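Local coordinates for protein Two-component response regulator (Geobacillus stearothermophilus, PDB 6SWI) that probably binds DNA through its C-terminal helix-turn-helix domain and so regulates transcription of arabinan-utilization genes, as a two-component response regulator, at residues Arg11-Ile14 against Gln15-Ser19; Gly98-Pro101 against Asn102-Arg105. All blocks are in the same frame, centred on the assembly; numbering follows the deposited sequence.

Contact 1. Residues Arg11-Ile14 against Gln15-Ser19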
ATOM      1  N   ARG A  11       6.960   7.592  -8.949  1.00 11.17           N
ATOM      2  CA  ARG A  11       6.584   6.237  -8.566  1.00 12.90           C
ATOM      3  C   ARG A  11       7.664   5.594  -7.712  1.00 12.66           C
ATOM      4  O   ARG A  11       7.356   4.925  -6.721  1.00 13.49           O
ATOM      5  CB  ARG A  11       6.280   5.386  -9.799  1.00 17.12           C
ATOM      6  CG  ARG A  11       5.622   4.060  -9.443  1.00 21.13           C
ATOM      7  CD  ARG A  11       5.307   3.227 -10.670  1.00 25.91           C
ATOM      8  NE  ARG A  11       6.517   2.728 -11.316  1.00 29.02           N
ATOM      9  CZ  ARG A  11       6.517   1.917 -12.369  1.00 31.89           C
ATOM     10  NH1 ARG A  11       5.366   1.515 -12.891  1.00 31.22           N
ATOM     11  NH2 ARG A  11       7.663   1.512 -12.899  1.00 33.81           N
ATOM     12  N   GLN A  12       8.932   5.817  -8.058  1.00 13.17           N
ATOM     13  CA  GLN A  12      10.029   5.298  -7.245  1.00 14.31           C
ATOM     14  C   GLN A  12       9.967   5.844  -5.828  1.00 12.24           C
ATOM     15  O   GLN A  12      10.192   5.109  -4.857  1.00 12.99           O
ATOM     16  CB  GLN A  12      11.362   5.696  -7.866  1.00 18.91           C
ATOM     17  CG  GLN A  12      11.820   4.830  -9.005  1.00 24.16           C
ATOM     18  CD  GLN A  12      13.114   5.339  -9.609  1.00 29.50           C
ATOM     19  OE1 GLN A  12      13.423   6.532  -9.529  1.00 31.64           O
ATOM     20  NE2 GLN A  12      13.877   4.441 -10.217  1.00 31.75           N
ATOM     21  N   TYR A  13       9.690   7.143  -5.691  1.00 10.85           N
ATOM     22  CA  TYR A  13       9.640   7.761  -4.374  1.00 11.42           C
ATOM     23  C   TYR A  13       8.492   7.193  -3.549  1.00 10.64           C
ATOM     24  O   TYR A  13       8.670   6.870  -2.369  1.00 12.47           O
ATOM     25  CB  TYR A  13       9.517   9.287  -4.504  1.00 10.92           C
ATOM     26  CG  TYR A  13       9.812   9.986  -3.199  1.00 11.85           C
ATOM     27  CD1 TYR A  13      11.113  10.331  -2.853  1.00 12.58           C
ATOM     28  CD2 TYR A  13       8.800  10.249  -2.287  1.00 12.95           C
ATOM     29  CE1 TYR A  13      11.393  10.942  -1.655  1.00 13.82           C
ATOM     30  CE2 TYR A  13       9.074  10.854  -1.078  1.00 13.94           C
ATOM     31  CZ  TYR A  13      10.375  11.198  -0.771  1.00 14.29           C
ATOM     32  OH  TYR A  13      10.676  11.795   0.429  1.00 16.13           O
ATOM     33  N   ILE A  14       7.316   7.042  -4.165  1.00 11.04           N
ATOM     34  CA  ILE A  14       6.167   6.460  -3.479  1.00 12.43           C
ATOM     35  C   ILE A  14       6.467   5.024  -3.063  1.00 12.67           C
ATOM     36  O   ILE A  14       6.108   4.591  -1.960  1.00 14.09           O
ATOM     37  CB  ILE A  14       4.923   6.551  -4.384  1.00 17.13           C
ATOM     38  CG1 ILE A  14       4.560   8.009  -4.677  1.00 18.90           C
ATOM     39  CG2 ILE A  14       3.742   5.835  -3.753  1.00 20.61           C
ATOM     40  CD1 ILE A  14       3.725   8.152  -5.931  1.00 20.23           C
ATOM     41  N   GLN A  15       7.129   4.267  -3.943  1.00 13.01           N
ATOM     42  CA  GLN A  15       7.449   2.837  -3.655  1.00 15.88           C
ATOM     43  C   GLN A  15       8.358   2.739  -2.425  1.00 15.90           C
ATOM     44  O   GLN A  15       8.264   1.745  -1.684  1.00 17.14           O
ATOM     45  CB  GLN A  15       8.068   2.154  -4.880  1.00 19.81           C
ATOM     46  CG  GLN A  15       7.061   1.902  -5.994  1.00 27.66           C
ATOM     47  CD  GLN A  15       7.662   1.493  -7.319  1.00 31.39           C
ATOM     48  OE1 GLN A  15       8.828   1.740  -7.609  1.00 35.01           O
ATOM     49  NE2 GLN A  15       6.844   0.876  -8.149  1.00 32.05           N
ATOM     50  N   LYS A  16       9.216   3.734  -2.222  1.00 15.45           N
ATOM     51  CA  LYS A  16      10.110   3.729  -1.074  1.00 17.54           C
ATOM     52  C   LYS A  16       9.476   4.303   0.184  1.00 15.42           C
ATOM     53  O   LYS A  16       9.848   3.891   1.290  1.00 17.48           O
ATOM     54  CB  LYS A  16      11.387   4.517  -1.385  1.00 20.25           C
ATOM     55  CG  LYS A  16      12.498   3.696  -2.025  1.00 24.79           C
ATOM     56  CD  LYS A  16      13.844   4.404  -1.943  1.00 28.00           C
ATOM     57  CE  LYS A  16      13.866   5.653  -2.795  1.00 30.39           C
ATOM     58  NZ  LYS A  16      15.221   6.273  -2.856  1.00 31.23           N
ATOM     59  N   HIS A  17       8.532   5.240   0.053  1.00 11.91           N
ATOM     60  CA  HIS A  17       8.099   6.055   1.182  1.00 11.83           C
ATOM     61  C   HIS A  17       6.624   5.928   1.517  1.00 10.65           C
ATOM     62  O   HIS A  17       6.112   6.725   2.307  1.00 10.76           O
ATOM     63  CB  HIS A  17       8.505   7.515   0.979  1.00 11.97           C
ATOM     64  CG  HIS A  17       9.975   7.711   1.069  1.00 14.32           C
ATOM     65  ND1 HIS A  17      10.763   8.063  -0.005  1.00 15.16           N
ATOM     66  CD2 HIS A  17      10.815   7.532   2.113  1.00 15.33           C
ATOM     67  CE1 HIS A  17      12.022   8.122   0.386  1.00 14.78           C
ATOM     68  NE2 HIS A  17      12.080   7.806   1.667  1.00 18.10           N
ATOM     69  N   PHE A  18       5.933   4.929   0.977  1.00 11.14           N
ATOM     70  CA  PHE A  18       4.509   4.792   1.261  1.00 10.89           C
ATOM     71  C   PHE A  18       4.227   4.611   2.749  1.00 10.19           C
ATOM     72  O   PHE A  18       3.100   4.868   3.182  1.00 10.47           O
ATOM     73  CB  PHE A  18       3.952   3.609   0.476  1.00 12.08           C
ATOM     74  CG  PHE A  18       4.517   2.301   0.916  1.00 12.94           C
ATOM     75  CD1 PHE A  18       3.958   1.606   1.982  1.00 13.79           C
ATOM     76  CD2 PHE A  18       5.627   1.776   0.295  1.00 14.83           C
ATOM     77  CE1 PHE A  18       4.494   0.421   2.406  1.00 15.56           C
ATOM     78  CE2 PHE A  18       6.159   0.587   0.713  1.00 16.05           C
ATOM     79  CZ  PHE A  18       5.597  -0.096   1.761  1.00 16.23           C
ATOM     80  N   SER A  19       5.211   4.160   3.535  1.00 10.66           N
ATOM     81  CA  SER A  19       4.999   3.985   4.969  1.00 10.33           C
ATOM     82  C   SER A  19       4.832   5.307   5.702  1.00 11.16           C
ATOM     83  O   SER A  19       4.446   5.299   6.877  1.00 12.53           O
ATOM     84  CB  SER A  19       6.157   3.205   5.600  1.00 12.35           C
ATOM     85  OG  SER A  19       7.359   3.946   5.523  1.00 13.69           O
TER
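Q15 packs back across R11, one helical turn earlier, and the pair illustrates how i to i+4 neighbours share the surface of a helix. The backbone NH of Q15 bonds to R11 O (2.9 Å). Its side chain, extended beyond CG, runs back toward the start of the helix and sets NE2 3.6 Å from CG of R11. The amide and guanidinium planes are only 21° apart, yet the amide meets the guanidinium obliquely. K16 N takes up Q12 O at 3.1 Å, and K16 CB lies against one face of the H17 imidazole. Against the opposite face comes the hydroxyl of Y13. H17 in turn places ND1 over the centre of the Y13 ring, 3.3 Å from CZ, with the two planes inclined by 39°. The phenol reaches this place because Y13 CG stands anti to the backbone N (chi1 -166°), which sends the ring along the helix toward its C-terminal end. ND1 also makes a weak, long bond to Y13 O. F18 presents a ring edge to I14 O, with CD2 3.6 Å away, while I14 packs on F51, L55 and I58 of helix 51-69. Chemically, an imidazole nitrogen set above a phenol ring and near a carbonyl oxygen implies a polar-aromatic contact, one that would probably be strengthened if the histidine were protonated.

Contact 2. Residues Gly98-Pro101 against Asn102-Arg105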
ATOM      1  N   GLY A  98     -11.808  -5.685  -0.588  1.00  9.64           N
ATOM      2  CA  GLY A  98     -13.094  -6.348  -0.563  1.00 10.43           C
ATOM      3  C   GLY A  98     -13.349  -7.204   0.655  1.00 10.68           C
ATOM      4  O   GLY A  98     -14.314  -7.975   0.655  1.00 13.61           O
ATOM      5  N   VAL A  99     -12.523  -7.073   1.693  1.00  9.15           N
ATOM      6  CA  VAL A  99     -12.626  -7.898   2.884  0.65 10.17           C
ATOM      7  C   VAL A  99     -11.923  -7.147   4.008  1.00  9.27           C
ATOM      8  O   VAL A  99     -11.043  -6.325   3.766  1.00  9.67           O
ATOM      9  CB  VAL A  99     -12.020  -9.300   2.604  0.65 12.41           C
ATOM     10  CG1 VAL A  99     -10.517  -9.228   2.419  0.65 12.40           C
ATOM     11  CG2 VAL A  99     -12.373 -10.288   3.679  0.65 13.78           C
ATOM     12  N   SER A 100     -12.330  -7.428   5.250  1.00  8.56           N
ATOM     13  CA  SER A 100     -11.675  -6.790   6.384  1.00  7.90           C
ATOM     14  C   SER A 100     -10.263  -7.354   6.549  1.00  6.99           C
ATOM     15  O   SER A 100      -9.968  -8.462   6.097  1.00  7.87           O
ATOM     16  CB  SER A 100     -12.434  -7.082   7.674  1.00  9.43           C
ATOM     17  OG  SER A 100     -12.330  -8.457   7.999  1.00 11.06           O
ATOM     18  N   PRO A 101      -9.376  -6.626   7.239  1.00  7.43           N
ATOM     19  CA  PRO A 101      -8.048  -7.194   7.522  1.00  7.86           C
ATOM     20  C   PRO A 101      -8.108  -8.543   8.226  1.00  7.52           C
ATOM     21  O   PRO A 101      -7.367  -9.466   7.869  1.00  7.82           O
ATOM     22  CB  PRO A 101      -7.384  -6.106   8.375  1.00  8.57           C
ATOM     23  CG  PRO A 101      -8.037  -4.833   7.908  1.00  8.80           C
ATOM     24  CD  PRO A 101      -9.467  -5.203   7.618  1.00  7.57           C
ATOM     25  N   ASN A 102      -8.993  -8.689   9.212  1.00  7.64           N
ATOM     26  CA  ASN A 102      -9.044  -9.957   9.931  1.00  9.21           C
ATOM     27  C   ASN A 102      -9.570 -11.083   9.054  1.00  8.77           C
ATOM     28  O   ASN A 102      -9.067 -12.209   9.123  1.00 10.03           O
ATOM     29  CB  ASN A 102      -9.874  -9.823  11.205  1.00 11.14           C
ATOM     30  CG  ASN A 102      -9.045  -9.349  12.372  1.00 14.75           C
ATOM     31  OD1 ASN A 102      -8.085 -10.010  12.778  1.00 18.79           O
ATOM     32  ND2 ASN A 102      -9.404  -8.195  12.918  1.00 20.10           N
ATOM     33  N   GLN A 103     -10.598 -10.818   8.248  1.00  8.61           N
ATOM     34  CA  GLN A 103     -11.098 -11.868   7.373  1.00  9.95           C
ATOM     35  C   GLN A 103     -10.117 -12.186   6.254  1.00  8.70           C
ATOM     36  O   GLN A 103     -10.058 -13.335   5.800  1.00  9.38           O
ATOM     37  CB  GLN A 103     -12.481 -11.507   6.840  1.00 14.87           C
ATOM     38  CG  GLN A 103     -13.607 -11.766   7.843  1.00 21.50           C
ATOM     39  CD  GLN A 103     -13.727 -13.232   8.212  1.00 29.15           C
ATOM     40  OE1 GLN A 103     -14.099 -13.573   9.335  1.00 32.22           O
ATOM     41  NE2 GLN A 103     -13.409 -14.107   7.265  1.00 32.25           N
ATOM     42  N   TYR A 104      -9.340 -11.199   5.803  1.00  8.78           N
ATOM     43  CA  TYR A 104      -8.266 -11.474   4.851  1.00  8.16           C
ATOM     44  C   TYR A 104      -7.320 -12.532   5.413  1.00  8.43           C
ATOM     45  O   TYR A 104      -6.983 -13.515   4.740  1.00  9.31           O
ATOM     46  CB  TYR A 104      -7.528 -10.166   4.525  1.00  9.20           C
ATOM     47  CG  TYR A 104      -6.571 -10.290   3.362  1.00  8.92           C
ATOM     48  CD1 TYR A 104      -7.010 -10.110   2.056  1.00  9.77           C
ATOM     49  CD2 TYR A 104      -5.231 -10.573   3.570  1.00  9.64           C
ATOM     50  CE1 TYR A 104      -6.140 -10.222   0.986  1.00 10.42           C
ATOM     51  CE2 TYR A 104      -4.351 -10.698   2.498  1.00 10.32           C
ATOM     52  CZ  TYR A 104      -4.818 -10.524   1.213  1.00 11.12           C
ATOM     53  OH  TYR A 104      -3.965 -10.657   0.137  1.00 13.16           O
ATOM     54  N   ARG A 105      -6.921 -12.370   6.674  1.00  9.11           N
ATOM     55  CA  ARG A 105      -6.081 -13.365   7.332  1.00 10.72           C
ATOM     56  C   ARG A 105      -6.786 -14.704   7.474  1.00 10.51           C
ATOM     57  O   ARG A 105      -6.214 -15.750   7.155  1.00 12.51           O
ATOM     58  CB  ARG A 105      -5.711 -12.869   8.717  1.00 13.50           C
ATOM     59  CG  ARG A 105      -4.401 -12.200   8.758  1.00 13.36           C
ATOM     60  CD  ARG A 105      -4.016 -11.823  10.156  1.00 11.78           C
ATOM     61  NE  ARG A 105      -2.625 -11.417  10.139  1.00  8.63           N
ATOM     62  CZ  ARG A 105      -2.074 -10.581  10.999  1.00  7.80           C
ATOM     63  NH1 ARG A 105      -2.802 -10.016  11.960  1.00 10.03           N
ATOM     64  NH2 ARG A 105      -0.793 -10.295  10.871  1.00  8.97           N
TER
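V99 straddles the first turn of helix 101-108 with its two methyl groups, a worked case of a residue just before an N-cap packing onto the helix that follows. The valine is modelled in two conformers, and its contacts, which hold for one of them, are provisional. In that conformer CG2 rests against CB of Q103 at 3.4 Å, whereas CG1 meets the edge of the Y104 ring in its plane, 3.6 Å from CD1. Both side chains cross the valine at about a right angle. V99 and Y104, at N' and N4 about the N-cap, thus make a hydrophobic staple. Y104 CG lies anti to its own amide nitrogen (chi1 -169°); the ring also meets F93 edge-to-face, and the side chain touches A64, L67 and L68 of helix 51-69. S100 is the N-cap. Its OG, held between backbone N and carbonyl carbon (chi1 68°), turns in to accept from Q103 N at 2.9 Å, with an N-H...O angle of 161°. P101 opens the helix, its ring packing on F89 and F93. Y104 N bonds to S100 O (2.8 Å) and R105 N to P101 O (3.2 Å), the first helical i to i+4 bonds. R105 extends from CG to NE, and its NE and NH2 donate to the carbonyl oxygens of L67 and L72. The implication rests on the cap: the serine hydroxyl satisfies a first-turn NH that has no helical carbonyl before it.

Contact 1 and contact 2 exemplify opposite helix ends: one lies at the C-terminal end of helix 5-17, where residues 11-19 run into the loop beyond, the other at the N-terminal start of helix 101-108, which residues 98-105 enter from a loop. Their centres are 24 Å apart, on opposite sides of the chain's centre, and the nearest atoms are about 14 Å apart, so they do not touch. Helix 51-69 joins them indirectly, receiving I14 and F18 from contact 1 and Y104 from contact 2. Contact 2 belongs to the helix-turn-helix part of the chain. Neither contact includes bound DNA, so any part in recognition remains an inference.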